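Local structure of aldo-keto reductase family 1, member B4 (Aldose reductase) (Schistosoma japonicum, 4HBK) at residues Y80-E85 with V289-T294; D154-P157 with Q163-L166; V169-T174 with K197-N202; A266-K271 with N311-E316. The protein probably reduces aldehydes, including the aldehyde form of sugars, to alcohols with NADPH, as an aldose reductase of the aldo/keto reductase family. One frame throughout, in Å; residues are numbered along the deposited sequence.

Contact 1. Residues Y80-E85 with V289-T294; sequences YVYRNE and VPKSVT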
loop_
_atom_site.group_PDB
_atom_site.type_symbol
_atom_site.label_atom_id
_atom_site.label_comp_id
_atom_site.label_asym_id
_atom_site.label_seq_id
_atom_site.Cartn_x
_atom_site.Cartn_y
_atom_site.Cartn_z
ATOM N N TYR A 80 -1.705 -2.185 10.602
ATOM C CA TYR A 80 -2.162 -2.425 11.954
ATOM C C TYR A 80 -3.593 -2.915 11.931
ATOM O O TYR A 80 -3.974 -3.794 12.696
ATOM C CB TYR A 80 -2.079 -1.124 12.754
ATOM C CG TYR A 80 -2.515 -1.258 14.191
ATOM C CD1 TYR A 80 -1.581 -1.419 15.206
ATOM C CD2 TYR A 80 -3.861 -1.208 14.539
ATOM C CE1 TYR A 80 -1.975 -1.529 16.530
ATOM C CE2 TYR A 80 -4.264 -1.326 15.861
ATOM C CZ TYR A 80 -3.319 -1.486 16.851
ATOM O OH TYR A 80 -3.713 -1.595 18.170
ATOM N N VAL A 81 -4.392 -2.336 11.041
ATOM C CA VAL A 81 -5.838 -2.562 11.057
ATOM C C VAL A 81 -6.254 -3.984 10.656
ATOM O O VAL A 81 -7.379 -4.395 10.927
ATOM C CB VAL A 81 -6.583 -1.551 10.152
ATOM C CG1 VAL A 81 -6.278 -1.823 8.689
ATOM C CG2 VAL A 81 -8.077 -1.623 10.396
ATOM N N TYR A 82 -5.366 -4.734 10.010
ATOM C CA TYR A 82 -5.701 -6.108 9.618
ATOM C C TYR A 82 -5.558 -7.048 10.808
ATOM O O TYR A 82 -5.936 -8.215 10.737
ATOM C CB TYR A 82 -4.809 -6.580 8.471
ATOM C CG TYR A 82 -4.942 -5.731 7.235
ATOM C CD1 TYR A 82 -6.197 -5.394 6.737
ATOM C CD2 TYR A 82 -3.828 -5.254 6.575
ATOM C CE1 TYR A 82 -6.334 -4.617 5.609
ATOM C CE2 TYR A 82 -3.952 -4.472 5.439
ATOM C CZ TYR A 82 -5.208 -4.154 4.965
ATOM O OH TYR A 82 -5.351 -3.379 3.836
ATOM N N ARG A 83 -4.979 -6.535 11.892
ATOM C CA ARG A 83 -4.883 -7.270 13.149
ATOM C C ARG A 83 -4.154 -8.609 13.022
ATOM O O ARG A 83 -4.524 -9.581 13.679
ATOM C CB ARG A 83 -6.286 -7.493 13.720
ATOM C CG ARG A 83 -6.965 -6.200 14.126
ATOM C CD ARG A 83 -7.673 -6.348 15.459
ATOM N NE ARG A 83 -9.116 -6.442 15.282
ATOM C CZ ARG A 83 -9.997 -5.683 15.926
ATOM N NH1 ARG A 83 -9.582 -4.775 16.803
ATOM N NH2 ARG A 83 -11.296 -5.837 15.699
ATOM N N ASN A 84 -3.122 -8.662 12.184
ATOM C CA ASN A 84 -2.361 -9.894 12.004
ATOM C C ASN A 84 -0.864 -9.661 11.920
ATOM O O ASN A 84 -0.131 -10.506 11.415
ATOM C CB ASN A 84 -2.829 -10.638 10.748
ATOM C CG ASN A 84 -2.711 -9.793 9.500
ATOM O OD1 ASN A 84 -2.115 -8.716 9.529
ATOM N ND2 ASN A 84 -3.270 -10.277 8.393
ATOM N N GLU A 85 -0.402 -8.515 12.408
ATOM C CA GLU A 85 1.021 -8.199 12.322
ATOM C C GLU A 85 1.841 -9.105 13.241
ATOM O O GLU A 85 3.028 -9.325 13.004
ATOM C CB GLU A 85 1.281 -6.724 12.630
ATOM C CG GLU A 85 0.648 -5.780 11.618
ATOM C CD GLU A 85 1.088 -4.341 11.786
ATOM O OE1 GLU A 85 0.984 -3.800 12.908
ATOM O OE2 GLU A 85 1.545 -3.744 10.789
ATOM N N VAL A 289 1.348 -4.193 -4.920
ATOM C CA VAL A 289 1.256 -5.044 -3.740
ATOM C C VAL A 289 0.002 -5.930 -3.811
ATOM O O VAL A 289 -0.911 -5.801 -2.997
ATOM C CB VAL A 289 1.302 -4.207 -2.419
ATOM C CG1 VAL A 289 2.676 -3.542 -2.252
ATOM C CG2 VAL A 289 0.218 -3.142 -2.413
ATOM N N PRO A 290 -0.032 -6.856 -4.790
ATOM C CA PRO A 290 -1.176 -7.761 -4.942
ATOM C C PRO A 290 -1.352 -8.621 -3.694
ATOM O O PRO A 290 -0.378 -9.216 -3.225
ATOM C CB PRO A 290 -0.773 -8.638 -6.133
ATOM C CG PRO A 290 0.711 -8.598 -6.144
ATOM C CD PRO A 290 1.052 -7.185 -5.729
ATOM N N LYS A 291 -2.572 -8.666 -3.168
ATOM C CA LYS A 291 -2.900 -9.468 -1.990
ATOM C C LYS A 291 -3.193 -10.920 -2.375
ATOM O O LYS A 291 -3.948 -11.185 -3.307
ATOM C CB LYS A 291 -4.139 -8.894 -1.298
ATOM C CG LYS A 291 -4.024 -7.430 -0.924
ATOM C CD LYS A 291 -5.332 -6.877 -0.339
ATOM C CE LYS A 291 -5.182 -5.412 0.093
ATOM N NZ LYS A 291 -4.934 -5.282 1.549
ATOM N N SER A 292 -2.607 -11.863 -1.655
ATOM C CA SER A 292 -2.980 -13.256 -1.838
ATOM C C SER A 292 -2.520 -14.128 -0.681
ATOM O O SER A 292 -1.504 -13.856 -0.048
ATOM C CB SER A 292 -2.433 -13.799 -3.154
ATOM O OG SER A 292 -2.919 -15.110 -3.373
ATOM N N VAL A 293 -3.296 -15.164 -0.394
ATOM C CA VAL A 293 -2.863 -16.188 0.538
ATOM C C VAL A 293 -2.847 -17.543 -0.162
ATOM O O VAL A 293 -2.546 -18.553 0.461
ATOM C CB VAL A 293 -3.747 -16.255 1.801
ATOM C CG1 VAL A 293 -3.522 -15.015 2.684
ATOM C CG2 VAL A 293 -5.229 -16.436 1.420
ATOM N N THR A 294 -3.160 -17.554 -1.458
ATOM C CA THR A 294 -3.099 -18.779 -2.262
ATOM C C THR A 294 -1.711 -18.946 -2.888
ATOM O O THR A 294 -1.290 -18.113 -3.689
ATOM C CB THR A 294 -4.132 -18.757 -3.395
ATOM O OG1 THR A 294 -5.412 -18.376 -2.877
ATOM C CG2 THR A 294 -4.248 -20.128 -4.036
#
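The ammonium nitrogen NZ of K291 is held by two oxygens. It donates a hydrogen bond to OH of Y82 at 3.0 Å and another to the backbone O of T53. The backbones stay far apart: the nearest CA pair, Y82 and K291, is 12.4 Å apart. The contact is therefore a bridge between the ends of two long side chains, which cross at about a right angle. The K291 chain runs straight as far as CE and then bends at its last torsion (chi4 -98°), which turns NZ to the phenol. NZ stands oblique to the Y82 ring, 3.6 Å from its CZ. One face of that ring carries CG1 of V81. Y82 is the predicted proton donor of the active site. H144, predicted to bind substrate, and K111, predicted to lower the pKa of the tyrosine, lie close to its side chain. On the K291 side, OG of S292 accepts from N of T294 in an ST turn (3.1 Å). The fold is the eight-stranded parallel barrel of the aldo/keto reductases. Segment 80-85 follows strand 75-77 and leads into helix 85-98, while segment 289-294 follows strand 287-288 and leads into helix 295-302.

Contact 2. Residues D154-P157 with Q163-L166; sequences DLFP and QLCL
The long loop between strand 138-143 and helix 171-183 of the barrel folds back on itself here, with P157 against L164 and C165. Its two arms are joined by one backbone hydrogen bond, from N of C165 to O of P157 (2.8 Å). The N-H points nearly straight at the oxygen, at 163°. The donor nevertheless stands 42° out of the carbonyl plane. The same oxygen also receives a CA-H...O contact from CA of L164 at 3.4 Å. Two neighbouring residues of one arm thus converge on a single carbonyl.

Apolar groups flank this bond. CB of P157 meets CB of C165 at 3.7 Å. The sulfur of C165 is anti to its own carbonyl carbon (chi1 -65°), which leaves SG 3.9 Å from O of P157. Next to C165 on the same arm, CD1 of L164 reaches across to CB of F156 at 4.1 Å. That methyl lies at the edge of the F156 ring, near its plane. It also comes within 3.6 Å of O of P157.

Farther out, the F156 ring meets W113, whose NE1 donates to O of L155. The F156 side chain is about 8 Å from those of H144 and Y82, so this loop lies near the predicted active site. C165 also pairs through its backbone with K150. The link between the arms uses main-chain atoms, and the side chains add apolar contacts beside it. The pairing itself therefore does not depend on a polar side chain.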
loop_
_atom_site.group_PDB
_atom_site.type_symbol
_atom_site.label_atom_id
_atom_site.label_comp_id
_atom_site.label_asym_id
_atom_site.label_seq_id
_atom_site.Cartn_x
_atom_site.Cartn_y
_atom_site.Cartn_z
ATOM N N ASP A 154 -12.636 0.511 19.760
ATOM C CA ASP A 154 -12.541 -0.394 18.631
ATOM C C ASP A 154 -11.914 0.297 17.413
ATOM O O ASP A 154 -11.843 1.527 17.345
ATOM C CB ASP A 154 -13.924 -0.950 18.322
ATOM C CG ASP A 154 -14.566 -1.601 19.541
ATOM O OD1 ASP A 154 -13.824 -2.079 20.426
ATOM O OD2 ASP A 154 -15.807 -1.625 19.620
ATOM N N LEU A 155 -11.446 -0.493 16.458
ATOM C CA LEU A 155 -10.761 0.089 15.316
ATOM C C LEU A 155 -11.706 0.923 14.470
ATOM O O LEU A 155 -11.287 1.879 13.823
ATOM C CB LEU A 155 -10.055 -0.987 14.492
ATOM C CG LEU A 155 -8.633 -1.168 15.025
ATOM C CD1 LEU A 155 -8.685 -1.673 16.459
ATOM C CD2 LEU A 155 -7.817 -2.095 14.161
ATOM N N PHE A 156 -12.979 0.553 14.481
ATOM C CA PHE A 156 -14.016 1.348 13.843
ATOM C C PHE A 156 -15.034 1.782 14.895
ATOM O O PHE A 156 -16.091 1.163 15.027
ATOM C CB PHE A 156 -14.714 0.538 12.748
ATOM C CG PHE A 156 -13.873 0.318 11.523
ATOM C CD1 PHE A 156 -14.018 1.135 10.414
ATOM C CD2 PHE A 156 -12.943 -0.712 11.478
ATOM C CE1 PHE A 156 -13.247 0.934 9.278
ATOM C CE2 PHE A 156 -12.169 -0.920 10.351
ATOM C CZ PHE A 156 -12.322 -0.100 9.245
ATOM N N PRO A 157 -14.718 2.847 15.656
ATOM C CA PRO A 157 -15.640 3.292 16.712
ATOM C C PRO A 157 -16.989 3.612 16.092
ATOM O O PRO A 157 -17.030 4.353 15.108
ATOM C CB PRO A 157 -15.003 4.584 17.241
ATOM C CG PRO A 157 -13.645 4.673 16.624
ATOM C CD PRO A 157 -13.616 3.794 15.418
ATOM N N GLN A 163 -23.291 4.741 12.949
ATOM C CA GLN A 163 -22.416 5.771 12.392
ATOM C C GLN A 163 -21.028 5.658 12.992
ATOM O O GLN A 163 -20.883 5.352 14.174
ATOM C CB GLN A 163 -22.952 7.170 12.705
ATOM C CG GLN A 163 -24.368 7.426 12.256
ATOM C CD GLN A 163 -24.440 7.865 10.818
ATOM O OE1 GLN A 163 -24.576 7.043 9.908
ATOM N NE2 GLN A 163 -24.353 9.172 10.597
ATOM N N LEU A 164 -20.015 5.937 12.180
ATOM C CA LEU A 164 -18.637 5.968 12.645
ATOM C C LEU A 164 -18.427 7.170 13.579
ATOM O O LEU A 164 -19.022 8.228 13.382
ATOM C CB LEU A 164 -17.702 6.038 11.434
ATOM C CG LEU A 164 -16.729 4.881 11.171
ATOM C CD1 LEU A 164 -17.292 3.565 11.593
ATOM C CD2 LEU A 164 -16.281 4.835 9.700
ATOM N N CYS A 165 -17.616 6.996 14.617
ATOM C CA CYS A 165 -17.291 8.105 15.510
ATOM C C CYS A 165 -16.060 8.829 14.967
ATOM O O CYS A 165 -14.932 8.383 15.156
ATOM C CB CYS A 165 -17.037 7.604 16.940
ATOM S SG CYS A 165 -18.498 6.861 17.761
ATOM N N LEU A 166 -16.295 9.939 14.276
ATOM C CA LEU A 166 -15.240 10.708 13.626
ATOM C C LEU A 166 -14.406 11.507 14.627
ATOM O O LEU A 166 -14.849 11.792 15.735
ATOM C CB LEU A 166 -15.861 11.663 12.600
ATOM C CG LEU A 166 -16.180 11.142 11.189
ATOM C CD1 LEU A 166 -16.101 9.638 11.082
ATOM C CD2 LEU A 166 -17.530 11.653 10.700
#

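Contact 3. Residues V169-T174 with K197-N202; sequences VPHEDT and KRQIQN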
loop_
_atom_site.group_PDB
_atom_site.type_symbol
_atom_site.label_atom_id
_atom_site.label_comp_id
_atom_site.label_asym_id
_atom_site.label_seq_id
_atom_site.Cartn_x
_atom_site.Cartn_y
_atom_site.Cartn_z
ATOM N N VAL A 169 -8.362 15.948 13.363
ATOM C CA VAL A 169 -6.930 16.093 13.606
ATOM C C VAL A 169 -6.242 16.571 12.344
ATOM O O VAL A 169 -6.237 15.861 11.341
ATOM C CB VAL A 169 -6.276 14.759 14.000
ATOM C CG1 VAL A 169 -4.820 14.990 14.364
ATOM C CG2 VAL A 169 -7.036 14.097 15.157
ATOM N N PRO A 170 -5.646 17.772 12.383
ATOM C CA PRO A 170 -5.033 18.253 11.144
ATOM C C PRO A 170 -3.974 17.286 10.619
ATOM O O PRO A 170 -3.185 16.713 11.380
ATOM C CB PRO A 170 -4.413 19.590 11.559
ATOM C CG PRO A 170 -5.256 20.036 12.734
ATOM C CD PRO A 170 -5.523 18.757 13.473
ATOM N N HIS A 171 -3.967 17.107 9.309
ATOM C CA HIS A 171 -2.989 16.232 8.682
ATOM C C HIS A 171 -1.561 16.595 9.050
ATOM O O HIS A 171 -0.753 15.710 9.328
ATOM C CB HIS A 171 -3.198 16.217 7.176
ATOM C CG HIS A 171 -4.503 15.613 6.773
ATOM N ND1 HIS A 171 -5.156 15.937 5.606
ATOM C CD2 HIS A 171 -5.284 14.696 7.400
ATOM C CE1 HIS A 171 -6.278 15.246 5.523
ATOM N NE2 HIS A 171 -6.377 14.481 6.597
ATOM N N GLU A 172 -1.252 17.891 9.080
ATOM C CA GLU A 172 0.121 18.328 9.334
ATOM C C GLU A 172 0.577 18.029 10.757
ATOM O O GLU A 172 1.775 17.850 11.002
ATOM C CB GLU A 172 0.327 19.813 8.987
ATOM C CG GLU A 172 -0.601 20.798 9.704
ATOM C CD GLU A 172 -1.943 21.002 8.991
ATOM O OE1 GLU A 172 -2.354 20.129 8.197
ATOM O OE2 GLU A 172 -2.591 22.050 9.224
ATOM N N ASP A 173 -0.374 17.948 11.689
ATOM C CA ASP A 173 -0.051 17.615 13.074
ATOM C C ASP A 173 0.319 16.140 13.233
ATOM O O ASP A 173 1.263 15.802 13.950
ATOM C CB ASP A 173 -1.214 17.960 14.010
ATOM C CG ASP A 173 -1.512 19.455 14.064
ATOM O OD1 ASP A 173 -0.761 20.262 13.467
ATOM O OD2 ASP A 173 -2.505 19.821 14.717
ATOM N N THR A 174 -0.434 15.255 12.584
ATOM C CA THR A 174 -0.074 13.843 12.606
ATOM C C THR A 174 1.283 13.683 11.930
ATOM O O THR A 174 2.147 12.948 12.409
ATOM C CB THR A 174 -1.103 12.973 11.896
ATOM O OG1 THR A 174 -2.385 13.162 12.509
ATOM C CG2 THR A 174 -0.720 11.493 11.997
ATOM N N LYS A 197 -5.045 14.904 -4.134
ATOM C CA LYS A 197 -4.039 15.889 -4.543
ATOM C C LYS A 197 -3.950 17.046 -3.553
ATOM O O LYS A 197 -2.864 17.382 -3.072
ATOM C CB LYS A 197 -4.334 16.426 -5.947
ATOM C CG LYS A 197 -3.427 17.588 -6.362
ATOM C CD LYS A 197 -3.719 18.035 -7.796
ATOM C CE LYS A 197 -2.945 19.311 -8.159
ATOM N NZ LYS A 197 -3.290 19.809 -9.525
ATOM N N ARG A 198 -5.107 17.639 -3.268
ATOM C CA ARG A 198 -5.259 18.754 -2.332
ATOM C C ARG A 198 -4.564 18.437 -1.014
ATOM O O ARG A 198 -3.795 19.240 -0.492
ATOM C CB ARG A 198 -6.755 18.969 -2.060
ATOM C CG ARG A 198 -7.204 20.386 -1.748
ATOM C CD ARG A 198 -8.540 20.384 -0.972
ATOM N NE ARG A 198 -8.313 19.984 0.423
ATOM C CZ ARG A 198 -8.844 18.917 1.025
ATOM N NH1 ARG A 198 -9.678 18.104 0.378
ATOM N NH2 ARG A 198 -8.536 18.661 2.293
ATOM N N GLN A 199 -4.846 17.251 -0.488
ATOM C CA GLN A 199 -4.344 16.842 0.817
ATOM C C GLN A 199 -2.836 16.617 0.790
ATOM O O GLN A 199 -2.130 16.964 1.733
ATOM C CB GLN A 199 -5.084 15.589 1.290
ATOM C CG GLN A 199 -6.553 15.847 1.599
ATOM C CD GLN A 199 -7.339 14.567 1.765
ATOM O OE1 GLN A 199 -7.064 13.569 1.096
ATOM N NE2 GLN A 199 -8.325 14.582 2.656
ATOM N N ILE A 200 -2.338 16.046 -0.297
ATOM C CA ILE A 200 -0.896 15.888 -0.466
ATOM C C ILE A 200 -0.203 17.260 -0.574
ATOM O O ILE A 200 0.810 17.506 0.076
ATOM C CB ILE A 200 -0.576 15.028 -1.703
ATOM C CG1 ILE A 200 -1.199 13.639 -1.550
ATOM C CG2 ILE A 200 0.948 14.971 -1.937
ATOM C CD1 ILE A 200 -1.181 12.790 -2.821
ATOM N N GLN A 201 -0.761 18.150 -1.392
ATOM C CA GLN A 201 -0.248 19.510 -1.509
ATOM C C GLN A 201 -0.030 20.102 -0.126
ATOM O O GLN A 201 1.045 20.601 0.178
ATOM C CB GLN A 201 -1.202 20.395 -2.319
ATOM C CG GLN A 201 -1.088 20.203 -3.838
ATOM C CD GLN A 201 -2.184 20.932 -4.620
ATOM O OE1 GLN A 201 -3.344 20.964 -4.209
ATOM N NE2 GLN A 201 -1.814 21.518 -5.752
ATOM N N ASN A 202 -1.049 20.018 0.720
ATOM C CA ASN A 202 -0.977 20.575 2.063
ATOM C C ASN A 202 0.128 19.952 2.909
ATOM O O ASN A 202 0.826 20.657 3.635
ATOM C CB ASN A 202 -2.312 20.423 2.788
ATOM C CG ASN A 202 -2.246 20.913 4.222
ATOM O OD1 ASN A 202 -2.119 22.111 4.467
ATOM N ND2 ASN A 202 -2.332 19.991 5.177
HETATM O O HOH W 1 -3.681 17.560 3.978
#
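Two neighbouring helices of the barrel's outer layer, 171-183 and 197-206, meet near their N-terminal ends. The direct bond is between side chains: ND2 of N202 donates to OE1 of E172 at 3.0 Å, with an angle of 160° at the hydrogen. The carboxylate oxygen lies in the amide plane of N202. Seen from E172, however, the donor stands 47° out of the carboxylate plane. E172 reaches this place by folding its chain: CG sits between the backbone N and the carbonyl carbon, and chi2 (-86°) bends it again.

H171 forms the second point of touch. Its CE1 lies 3.6 Å from NE2 of Q199, which approaches the edge of the ring near its plane. This is a packing contact with the carbon CE1; NE2 of Q199 has its polar partner in E337. NE2 of H171 is in turn hydrogen-bonded to O of P146, which fixes the rotation of the ring together with the water on its other nitrogen. E337 also forms a salt bridge with R198, so one carboxylate of the C-terminal segment serves two residues of helix 197-206.

One water links the two helices. It donates a hydrogen bond to O of Q199 at 2.8 Å and accepts one from ND2 of N202. ND2 therefore serves both this water and E172. The water also bonds to ND1 of H171 at 2.7 Å, lying at the ring edge and in the ring plane.

Contact 4. Residues A266-K271 with N311-E316; sequences AHRHKK and NEEMHE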
loop_
_atom_site.group_PDB
_atom_site.type_symbol
_atom_site.label_atom_id
_atom_site.label_comp_id
_atom_site.label_asym_id
_atom_site.label_seq_id
_atom_site.Cartn_x
_atom_site.Cartn_y
_atom_site.Cartn_z
ATOM N N ALA A 266 -2.710 -11.174 -22.739
ATOM C CA ALA A 266 -2.111 -12.327 -22.059
ATOM C C ALA A 266 -1.792 -13.459 -23.039
ATOM O O ALA A 266 -0.725 -14.076 -22.965
ATOM C CB ALA A 266 -3.042 -12.831 -20.967
ATOM N N HIS A 267 -2.721 -13.750 -23.948
ATOM C CA HIS A 267 -2.489 -14.813 -24.921
ATOM C C HIS A 267 -1.329 -14.471 -25.836
ATOM O O HIS A 267 -0.481 -15.318 -26.126
ATOM C CB HIS A 267 -3.729 -15.072 -25.776
ATOM C CG HIS A 267 -3.542 -16.165 -26.781
ATOM N ND1 HIS A 267 -3.292 -17.472 -26.422
ATOM C CD2 HIS A 267 -3.547 -16.144 -28.138
ATOM C CE1 HIS A 267 -3.159 -18.213 -27.509
ATOM N NE2 HIS A 267 -3.310 -17.428 -28.564
ATOM N N ARG A 268 -1.301 -13.226 -26.300
ATOM C CA ARG A 268 -0.272 -12.791 -27.227
ATOM C C ARG A 268 1.109 -12.966 -26.615
ATOM O O ARG A 268 2.057 -13.371 -27.292
ATOM C CB ARG A 268 -0.497 -11.333 -27.616
ATOM C CG ARG A 268 0.504 -10.774 -28.615
ATOM C CD ARG A 268 0.086 -9.375 -29.009
ATOM N NE ARG A 268 -1.329 -9.333 -29.369
ATOM C CZ ARG A 268 -2.143 -8.315 -29.100
ATOM N NH1 ARG A 268 -1.689 -7.247 -28.454
ATOM N NH2 ARG A 268 -3.418 -8.366 -29.473
ATOM N N HIS A 269 1.217 -12.666 -25.326
ATOM C CA HIS A 269 2.502 -12.744 -24.640
ATOM C C HIS A 269 2.728 -14.096 -23.961
ATOM O O HIS A 269 3.780 -14.320 -23.367
ATOM C CB HIS A 269 2.625 -11.618 -23.608
ATOM C CG HIS A 269 2.767 -10.254 -24.214
ATOM N ND1 HIS A 269 3.970 -9.770 -24.684
ATOM C CD2 HIS A 269 1.856 -9.272 -24.422
ATOM C CE1 HIS A 269 3.793 -8.547 -25.154
ATOM N NE2 HIS A 269 2.522 -8.222 -25.010
ATOM N N LYS A 270 1.740 -14.984 -24.041
ATOM C CA LYS A 270 1.815 -16.273 -23.354
ATOM C C LYS A 270 2.047 -16.088 -21.861
ATOM O O LYS A 270 2.903 -16.747 -21.264
ATOM C CB LYS A 270 2.916 -17.153 -23.957
ATOM C CG LYS A 270 2.592 -17.604 -25.364
ATOM C CD LYS A 270 3.842 -17.775 -26.193
ATOM C CE LYS A 270 3.501 -17.703 -27.677
ATOM N NZ LYS A 270 4.702 -17.926 -28.528
ATOM N N LYS A 271 1.286 -15.170 -21.273
ATOM C CA LYS A 271 1.308 -14.949 -19.837
ATOM C C LYS A 271 -0.128 -15.024 -19.370
ATOM O O LYS A 271 -1.042 -15.086 -20.189
ATOM C CB LYS A 271 1.898 -13.572 -19.497
ATOM C CG LYS A 271 3.275 -13.287 -20.096
ATOM C CD LYS A 271 4.378 -14.047 -19.385
ATOM C CE LYS A 271 4.448 -13.667 -17.905
ATOM N NZ LYS A 271 5.657 -14.246 -17.246
ATOM N N ASN A 311 3.240 -0.186 -26.534
ATOM C CA ASN A 311 2.486 1.055 -26.367
ATOM C C ASN A 311 1.002 0.897 -26.730
ATOM O O ASN A 311 0.123 1.464 -26.077
ATOM C CB ASN A 311 3.119 2.191 -27.195
ATOM C CG ASN A 311 4.499 2.628 -26.669
ATOM O OD1 ASN A 311 5.398 2.958 -27.451
ATOM N ND2 ASN A 311 4.664 2.635 -25.349
ATOM N N GLU A 312 0.728 0.129 -27.780
ATOM C CA GLU A 312 -0.649 -0.084 -28.221
ATOM C C GLU A 312 -1.415 -0.903 -27.199
ATOM O O GLU A 312 -2.571 -0.619 -26.898
ATOM C CB GLU A 312 -0.679 -0.776 -29.585
ATOM C CG GLU A 312 -2.083 -0.967 -30.162
ATOM C CD GLU A 312 -2.063 -1.437 -31.619
ATOM O OE1 GLU A 312 -3.083 -1.991 -32.086
ATOM O OE2 GLU A 312 -1.026 -1.245 -32.297
ATOM N N GLU A 313 -0.769 -1.927 -26.660
ATOM C CA GLU A 313 -1.388 -2.712 -25.606
ATOM C C GLU A 313 -1.677 -1.836 -24.377
ATOM O O GLU A 313 -2.764 -1.902 -23.799
ATOM C CB GLU A 313 -0.522 -3.933 -25.265
ATOM C CG GLU A 313 -0.536 -5.001 -26.371
ATOM C CD GLU A 313 0.690 -5.896 -26.364
ATOM O OE1 GLU A 313 1.515 -5.759 -25.433
ATOM O OE2 GLU A 313 0.833 -6.728 -27.295
ATOM N N MET A 314 -0.720 -0.989 -24.002
ATOM C CA MET A 314 -0.914 -0.110 -22.858
ATOM C C MET A 314 -2.113 0.778 -23.099
ATOM O O MET A 314 -2.979 0.911 -22.230
ATOM C CB MET A 314 0.336 0.734 -22.584
ATOM C CG MET A 314 1.509 -0.082 -22.048
ATOM S SD MET A 314 1.217 -0.747 -20.387
ATOM C CE MET A 314 1.271 0.773 -19.433
ATOM N N HIS A 315 -2.171 1.375 -24.288
ATOM C CA HIS A 315 -3.250 2.293 -24.628
ATOM C C HIS A 315 -4.603 1.597 -24.611
ATOM O O HIS A 315 -5.587 2.157 -24.125
ATOM C CB HIS A 315 -3.006 2.929 -26.001
ATOM C CG HIS A 315 -4.027 3.955 -26.382
ATOM N ND1 HIS A 315 -5.006 3.719 -27.325
ATOM C CD2 HIS A 315 -4.234 5.217 -25.933
ATOM C CE1 HIS A 315 -5.761 4.795 -27.452
ATOM N NE2 HIS A 315 -5.318 5.719 -26.618
ATOM N N GLU A 316 -4.652 0.378 -25.145
ATOM C CA GLU A 316 -5.891 -0.381 -25.202
ATOM C C GLU A 316 -6.464 -0.603 -23.811
ATOM O O GLU A 316 -7.648 -0.368 -23.579
ATOM C CB GLU A 316 -5.702 -1.726 -25.907
ATOM C CG GLU A 316 -7.010 -2.484 -26.058
ATOM C CD GLU A 316 -6.894 -3.759 -26.888
ATOM O OE1 GLU A 316 -5.816 -4.394 -26.895
ATOM O OE2 GLU A 316 -7.896 -4.125 -27.537
#
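Helix 260-269 closes in a Schellman motif and faces helix 311-319, with the CA atoms of R268 and E313 10.3 Å apart. K270 has positive phi. N of K271 bonds back to O of A266, and N of K270 to O of H267. R268 and H269, in the last turn of the helix just before K270, both point toward E313 and share its carboxylate.

R268 takes one oxygen. Its NH1 forms a salt bridge with OE2 of E313 at 2.8 Å, at an angle of 162°. OE2 is met on the anti side and lies close to the guanidinium plane. The guanidinium and carboxylate are turned only 29° from each other. The arginine runs extended to CD and then bends at chi3, which brings NH1 to the anti side of OE2; CD itself passes 3.2 Å from OE2.

H269 takes the other oxygen. Its NE2 donates to OE1 of E313 at 2.7 Å, on the syn side but tilted well out of the carboxylate plane. OE1 lies in the ring plane, but the ring stands at 83° to the carboxylate. E313 reaches out with an extended chain from the opposite direction. This is a His-carboxylate hydrogen bond. The carboxylate would favour a charged imidazole, though the nearby arginine may offset this.

OE1 of E313 also accepts from N of S310, so OE1 has two donors, while OE2 is held by R268. The F307 ring meets H269. I265 of helix 260-269 touches E313, while M314 of helix 311-319 packs on Y280 and Q283 of helix 273-283.

All four contacts belong to one parallel eight-stranded barrel with helices around it. Contact 1 joins the loops after strands 75-77 and 287-288, so it spans early and late parts of the chain. Contacts 2 and 3 fall between its two segments in sequence; contact 4 opens before 289-294 and closes after it. Contacts 1 and 2, with centres 21 Å apart, touch where V81 and R83 meet L155. Contacts 2 and 3 adjoin in sequence, in the loop that leads into helix 171-183. Contact 4 lies away from the annotated sites, its centre 44 Å from that of contact 2. Contacts 1 and 2 thus lie on the predicted active-site side, while 3 and 4 join outer helices.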